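PDB 2EAC: alpha-fucosidase from Bifidobacterium bifidum, which probably hydrolyses alpha-L-fucosidic linkages through its family 95 catalytic domain, in a chain that is one part of a longer, calcium-binding membrane protein. Local coordinates for residues 394-399 / 415-420; 421-426 / 508-513. All blocks are in the same frame, centred on the assembly; numbering follows the deposited sequence.

Contact 1 (394-399 / 415-420); sequences PSNLQG and WGSDFH. With DFU ((2S,3R,4S,5R)-2-methylpiperidine-3,4,5-triol), chain E.
Asn396 OD1 accepts hydrogen bonds from two donors: a weak one from Ser417 OG, 3.0 Å away across the contact, and a firmer one from its own turn, where Gln398 N lies 2.8 Å from Asn396 OD1 with a fairly straight N-H (158°). The second makes an Asx turn over the type I turn from Asn396 to Gly399, and the first torsion of Asn396 (chi1 64°), which holds CG between backbone N and carbonyl carbon, points the amide back at it. The same Ser417 OG rests 3.3 Å from Gln398 CB. Next along, Leu397 N donates to Asp418 O at 2.9 Å; the acceptor geometry is good, but the N-H is bent to 132°.

Leu397 then spreads its two methyls. CD1 touches Trp415 CB at 3.5 Å, while CD2 lies 3.8 Å from His420 CB. Both methyls neighbour C6, the methyl of the bound piperidine-triol, which sits over one face of the Trp415 indole, 3.4 Å from Trp415 CD2, and also over the His420 ring. Indole, imidazole and leucine methyls together line the site of this methyl, which probably corresponds to that of fucose. With an alanine at Trp415 only CB would remain, and the ligand methyl would probably lose its flat indole wall.

At the other end the Phe419 ring turns its edge to backbone carbonyls, with Pro394 O 3.3 Å from Phe419 CE1, and the Pro394 side chain crosses it at about a right angle. Trp80 and Tyr447 also meet this ring. Ser395 OG is bonded to Asn428, near the calcium-binding Ser386. The loop following helix 365-386 is thus laid against strand 419-420, which pairs antiparallel with strand 486-487, while helix 424-428 packs against both segments through Asn424 and Leu425.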
loop_
_atom_site.group_PDB
_atom_site.type_symbol
_atom_site.label_atom_id
_atom_site.label_comp_id
_atom_site.label_asym_id
_atom_site.label_seq_id
_atom_site.Cartn_x
_atom_site.Cartn_y
_atom_site.Cartn_z
ATOM N N PRO A 394 2.446 8.569 3.176
ATOM C CA PRO A 394 1.682 7.323 3.053
ATOM C C PRO A 394 2.446 6.164 3.742
ATOM O O PRO A 394 3.580 6.356 4.225
ATOM C CB PRO A 394 1.596 7.074 1.521
ATOM C CG PRO A 394 2.765 7.877 0.891
ATOM C CD PRO A 394 3.064 9.029 1.900
ATOM N N SER A 395 1.818 4.995 3.808
ATOM C CA SER A 395 2.506 3.793 4.253
ATOM C C SER A 395 3.737 3.501 3.350
ATOM O O SER A 395 3.683 3.667 2.121
ATOM C CB SER A 395 1.503 2.636 4.267
ATOM O OG SER A 395 0.940 2.520 2.989
ATOM N N ASN A 396 4.876 3.178 3.962
ATOM C CA ASN A 396 6.071 2.854 3.180
ATOM C C ASN A 396 6.179 1.316 3.081
ATOM O O ASN A 396 5.199 0.621 3.376
ATOM C CB ASN A 396 7.306 3.569 3.787
ATOM C CG ASN A 396 7.634 3.072 5.225
ATOM O OD1 ASN A 396 7.553 1.887 5.504
ATOM N ND2 ASN A 396 8.017 3.982 6.112
ATOM N N LEU A 397 7.335 0.759 2.710
ATOM C CA LEU A 397 7.449 -0.709 2.508
ATOM C C LEU A 397 7.129 -1.523 3.752
ATOM O O LEU A 397 6.839 -2.739 3.651
ATOM C CB LEU A 397 8.847 -1.107 2.045
ATOM C CG LEU A 397 9.223 -0.826 0.588
ATOM C CD1 LEU A 397 10.713 -1.125 0.357
ATOM C CD2 LEU A 397 8.338 -1.668 -0.394
ATOM N N GLN A 398 7.206 -0.863 4.914
ATOM C CA GLN A 398 6.971 -1.515 6.210
ATOM C C GLN A 398 5.841 -0.862 7.005
ATOM O O GLN A 398 5.689 -1.107 8.215
ATOM C CB GLN A 398 8.286 -1.557 6.998
ATOM C CG GLN A 398 9.319 -2.541 6.356
ATOM C CD GLN A 398 10.624 -2.633 7.144
ATOM O OE1 GLN A 398 10.650 -2.410 8.377
ATOM N NE2 GLN A 398 11.709 -2.976 6.450
ATOM N N GLY A 399 5.009 -0.080 6.311
ATOM C CA GLY A 399 3.926 0.690 6.940
ATOM C C GLY A 399 4.493 1.915 7.598
ATOM O O GLY A 399 4.795 2.923 6.930
ATOM N N TRP A 415 15.797 -2.272 1.099
ATOM C CA TRP A 415 15.212 -1.306 0.143
ATOM C C TRP A 415 14.815 0.022 0.819
ATOM O O TRP A 415 13.913 0.739 0.342
ATOM C CB TRP A 415 14.006 -1.902 -0.599
ATOM C CG TRP A 415 14.256 -3.263 -1.268
ATOM C CD1 TRP A 415 14.920 -3.503 -2.443
ATOM C CD2 TRP A 415 13.782 -4.536 -0.810
ATOM N NE1 TRP A 415 14.898 -4.855 -2.731
ATOM C CE2 TRP A 415 14.206 -5.505 -1.742
ATOM C CE3 TRP A 415 13.039 -4.950 0.304
ATOM C CZ2 TRP A 415 13.932 -6.864 -1.578
ATOM C CZ3 TRP A 415 12.761 -6.291 0.456
ATOM C CH2 TRP A 415 13.207 -7.228 -0.466
ATOM N N GLY A 416 15.505 0.348 1.912
ATOM C CA GLY A 416 15.340 1.620 2.591
ATOM C C GLY A 416 14.004 1.782 3.292
ATOM O O GLY A 416 13.733 2.846 3.805
ATOM N N SER A 417 13.202 0.708 3.358
ATOM C CA SER A 417 11.783 0.743 3.802
ATOM C C SER A 417 11.079 1.973 3.182
ATOM O O SER A 417 10.335 2.696 3.845
ATOM C CB SER A 417 11.674 0.709 5.319
ATOM O OG SER A 417 10.320 0.682 5.719
ATOM N N ASP A 418 11.321 2.151 1.888
ATOM C CA ASP A 418 11.014 3.382 1.141
ATOM C C ASP A 418 9.618 3.357 0.494
ATOM O O ASP A 418 8.755 2.550 0.888
ATOM C CB ASP A 418 12.153 3.674 0.128
ATOM C CG ASP A 418 12.188 2.713 -1.074
ATOM O OD1 ASP A 418 11.357 1.784 -1.153
ATOM O OD2 ASP A 418 13.053 2.896 -1.987
ATOM N N PHE A 419 9.383 4.271 -0.448
ATOM C CA PHE A 419 8.146 4.309 -1.267
ATOM C C PHE A 419 8.509 3.778 -2.646
ATOM O O PHE A 419 9.193 4.456 -3.456
ATOM C CB PHE A 419 7.528 5.726 -1.300
ATOM C CG PHE A 419 7.357 6.339 0.085
ATOM C CD1 PHE A 419 6.314 5.926 0.924
ATOM C CD2 PHE A 419 8.246 7.301 0.557
ATOM C CE1 PHE A 419 6.167 6.474 2.198
ATOM C CE2 PHE A 419 8.108 7.861 1.824
ATOM C CZ PHE A 419 7.056 7.432 2.662
ATOM N N HIS A 420 8.093 2.538 -2.888
ATOM C CA HIS A 420 8.564 1.782 -4.021
ATOM C C HIS A 420 7.412 1.660 -5.013
ATOM O O HIS A 420 6.415 0.969 -4.738
ATOM C CB HIS A 420 9.008 0.404 -3.519
ATOM C CG HIS A 420 10.411 0.050 -3.885
ATOM N ND1 HIS A 420 10.717 -0.728 -4.987
ATOM C CD2 HIS A 420 11.593 0.355 -3.290
ATOM C CE1 HIS A 420 12.031 -0.884 -5.053
ATOM N NE2 HIS A 420 12.582 -0.241 -4.039
HETATM C C1 DFU E . 11.372 -4.535 -6.186
HETATM C C2 DFU E . 10.834 -5.965 -6.189
HETATM C C3 DFU E . 11.260 -6.709 -4.917
HETATM C C4 DFU E . 10.817 -5.949 -3.664
HETATM C C5 DFU E . 11.367 -4.510 -3.683
HETATM C C6 DFU E . 10.886 -3.706 -2.473
HETATM O O4 DFU E . 9.374 -5.881 -3.625
HETATM O O3 DFU E . 10.692 -8.023 -4.922
HETATM O O2 DFU E . 11.245 -6.647 -7.394
HETATM N N5 DFU E . 10.986 -3.886 -4.934
#

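Contact 2 (421-426 / 508-513); sequences MNVNLQ and VPWILQ. With DFU ((2S,3R,4S,5R)-2-methylpiperidine-3,4,5-triol), chain E.
The Trp510 indole carries the Gln426 side chain on one face: Gln426 CG stands 3.6 Å from the centroid of the five-membered ring, only 5° off its normal, a CH-pi contact. The Gln426 amide follows, stacked on the indole with the two planes 26° apart. A bend at chi2 (88°) folds the glutamine back, bringing NE2 to 2.9 Å from Met421 O, a fairly straight N-H that approaches from above the carbonyl plane. That bond probably fixes the turn of the amide over the ring. The benzene end of the indole reaches the turn before the helix, with Trp510 CZ3 3.2 Å from Asn422 O and Trp510 CH2 3.6 Å from Val423 CB, the N-cap residue.

Beside this, Ile511 CD1 meets Leu425 CG at 3.9 Å, and Met421 SD crosses to Ile511 CG2 at 4.1 Å. Asn424 points away from the packing and gives ND2 to O4 of the bound piperidine-triol, with Asp767 as its second partner. The start of helix 424-428 is thus seated on helix 507-522 in the (alpha/alpha)6 barrel of the catalytic domain; Leu425 and Ile511 both reach helix 442-463, Trp510 touches helix 577-596, and Val508 packs on helix 525-546.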
loop_
_atom_site.group_PDB
_atom_site.type_symbol
_atom_site.label_atom_id
_atom_site.label_comp_id
_atom_site.label_asym_id
_atom_site.label_seq_id
_atom_site.Cartn_x
_atom_site.Cartn_y
_atom_site.Cartn_z
ATOM N N MET A 421 7.541 2.336 -6.151
ATOM C CA MET A 421 6.383 2.634 -6.978
ATOM C C MET A 421 6.360 1.800 -8.252
ATOM O O MET A 421 5.746 2.212 -9.248
ATOM C CB MET A 421 6.317 4.132 -7.336
ATOM C CG MET A 421 6.258 5.108 -6.190
ATOM S SD MET A 421 5.224 6.574 -6.595
ATOM C CE MET A 421 5.956 7.258 -8.091
ATOM N N ASN A 422 7.018 0.637 -8.248
ATOM C CA ASN A 422 6.860 -0.278 -9.381
ATOM C C ASN A 422 6.030 -1.511 -9.041
ATOM O O ASN A 422 6.147 -2.539 -9.735
ATOM C CB ASN A 422 8.191 -0.646 -10.090
ATOM C CG ASN A 422 9.068 -1.582 -9.270
ATOM O OD1 ASN A 422 8.902 -1.690 -8.052
ATOM N ND2 ASN A 422 10.021 -2.259 -9.940
ATOM N N VAL A 423 5.261 -1.408 -7.947
ATOM C CA VAL A 423 4.177 -2.350 -7.533
ATOM C C VAL A 423 3.852 -2.184 -6.039
ATOM O O VAL A 423 2.709 -2.377 -5.631
ATOM C CB VAL A 423 4.447 -3.884 -7.808
ATOM C CG1 VAL A 423 5.689 -4.411 -7.047
ATOM C CG2 VAL A 423 3.173 -4.764 -7.475
ATOM N N ASN A 424 4.857 -1.862 -5.216
ATOM C CA ASN A 424 4.661 -2.052 -3.792
ATOM C C ASN A 424 3.774 -0.994 -3.145
ATOM O O ASN A 424 2.882 -1.341 -2.333
ATOM C CB ASN A 424 5.995 -2.180 -3.039
ATOM C CG ASN A 424 6.953 -3.107 -3.734
ATOM O OD1 ASN A 424 7.627 -2.709 -4.668
ATOM N ND2 ASN A 424 6.990 -4.352 -3.302
ATOM N N LEU A 425 4.055 0.270 -3.447
ATOM C CA LEU A 425 3.255 1.394 -2.923
ATOM C C LEU A 425 1.845 1.308 -3.464
ATOM O O LEU A 425 0.901 1.636 -2.763
ATOM C CB LEU A 425 3.857 2.759 -3.297
ATOM C CG LEU A 425 3.219 4.025 -2.658
ATOM C CD1 LEU A 425 3.212 3.952 -1.072
ATOM C CD2 LEU A 425 3.932 5.287 -3.140
ATOM N N GLN A 426 1.697 0.854 -4.698
ATOM C CA GLN A 426 0.369 0.652 -5.291
ATOM C C GLN A 426 -0.385 -0.391 -4.497
ATOM O O GLN A 426 -1.564 -0.180 -4.161
ATOM C CB GLN A 426 0.508 0.194 -6.734
ATOM C CG GLN A 426 1.000 1.329 -7.677
ATOM C CD GLN A 426 2.516 1.482 -7.799
ATOM O OE1 GLN A 426 3.303 0.766 -7.155
ATOM N NE2 GLN A 426 2.937 2.469 -8.625
ATOM N N VAL A 508 4.551 6.655 -12.312
ATOM C CA VAL A 508 3.626 7.757 -12.034
ATOM C C VAL A 508 2.225 7.466 -12.580
ATOM O O VAL A 508 1.283 7.385 -11.774
ATOM C CB VAL A 508 4.187 9.144 -12.409
ATOM C CG1 VAL A 508 3.143 10.196 -12.136
ATOM C CG2 VAL A 508 5.449 9.434 -11.556
ATOM N N PRO A 509 2.079 7.219 -13.922
ATOM C CA PRO A 509 0.805 6.668 -14.395
ATOM C C PRO A 509 0.184 5.619 -13.475
ATOM O O PRO A 509 -0.991 5.677 -13.204
ATOM C CB PRO A 509 1.200 6.043 -15.739
ATOM C CG PRO A 509 2.170 6.995 -16.248
ATOM C CD PRO A 509 2.992 7.418 -15.056
ATOM N N TRP A 510 0.968 4.668 -12.979
ATOM C CA TRP A 510 0.400 3.586 -12.222
ATOM C C TRP A 510 -0.073 4.058 -10.873
ATOM O O TRP A 510 -1.181 3.762 -10.496
ATOM C CB TRP A 510 1.400 2.436 -12.093
ATOM C CG TRP A 510 0.853 1.156 -11.473
ATOM C CD1 TRP A 510 -0.424 0.910 -11.044
ATOM C CD2 TRP A 510 1.587 -0.063 -11.248
ATOM N NE1 TRP A 510 -0.522 -0.376 -10.571
ATOM C CE2 TRP A 510 0.696 -0.989 -10.670
ATOM C CE3 TRP A 510 2.917 -0.453 -11.474
ATOM C CZ2 TRP A 510 1.087 -2.287 -10.301
ATOM C CZ3 TRP A 510 3.308 -1.772 -11.103
ATOM C CH2 TRP A 510 2.382 -2.661 -10.551
ATOM N N ILE A 511 0.731 4.800 -10.123
ATOM C CA ILE A 511 0.228 5.316 -8.829
ATOM C C ILE A 511 -0.993 6.256 -9.004
ATOM O O ILE A 511 -1.804 6.402 -8.090
ATOM C CB ILE A 511 1.377 5.987 -7.979
ATOM C CG1 ILE A 511 1.006 6.005 -6.465
ATOM C CG2 ILE A 511 1.710 7.391 -8.566
ATOM C CD1 ILE A 511 1.024 4.631 -5.767
ATOM N N LEU A 512 -1.131 6.884 -10.178
ATOM C CA LEU A 512 -2.325 7.692 -10.488
ATOM C C LEU A 512 -3.596 6.860 -10.639
ATOM O O LEU A 512 -4.687 7.405 -10.536
ATOM C CB LEU A 512 -2.122 8.564 -11.746
ATOM C CG LEU A 512 -1.185 9.758 -11.571
ATOM C CD1 LEU A 512 -0.981 10.482 -12.907
ATOM C CD2 LEU A 512 -1.675 10.722 -10.443
ATOM N N GLN A 513 -3.482 5.565 -10.897
ATOM C CA GLN A 513 -4.669 4.689 -10.706
ATOM C C GLN A 513 -5.163 4.682 -9.261
ATOM O O GLN A 513 -6.348 4.928 -8.989
ATOM C CB GLN A 513 -4.365 3.257 -11.129
ATOM C CG GLN A 513 -4.160 3.149 -12.618
ATOM C CD GLN A 513 -4.190 1.726 -13.099
ATOM O OE1 GLN A 513 -5.037 0.926 -12.674
ATOM N NE2 GLN A 513 -3.291 1.401 -14.014
HETATM C C1 DFU E . 11.372 -4.535 -6.186
HETATM C C2 DFU E . 10.834 -5.965 -6.189
HETATM C C3 DFU E . 11.260 -6.709 -4.917
HETATM C C4 DFU E . 10.817 -5.949 -3.664
HETATM C C5 DFU E . 11.367 -4.510 -3.683
HETATM C C6 DFU E . 10.886 -3.706 -2.473
HETATM O O4 DFU E . 9.374 -5.881 -3.625
HETATM O O3 DFU E . 10.692 -8.023 -4.922
HETATM O O2 DFU E . 11.245 -6.647 -7.394
HETATM N N5 DFU E . 10.986 -3.886 -4.934
#

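The two contacts come in series along the chain, contact 1 closing at residue 420 and contact 2 opening at 421, with centres 13 Å apart in the family 95 catalytic domain. Strand 419-420 runs through a short turn into helix 424-428, and the join is tied by a probable hydrogen bond from Leu425 N to His420 O, 2.8 Å apart. Leu397 CD2 also packs on Asn424 CB at 3.6 Å. Both contacts touch the same bound triol: residues of contact 1 pack on its methyl, and contact 2 holds a hydroxyl. His679, His761, Arg678 and Trp723 add further hydrogen bonds, so this continuous piece of chain links the sugar pocket to the helices behind it.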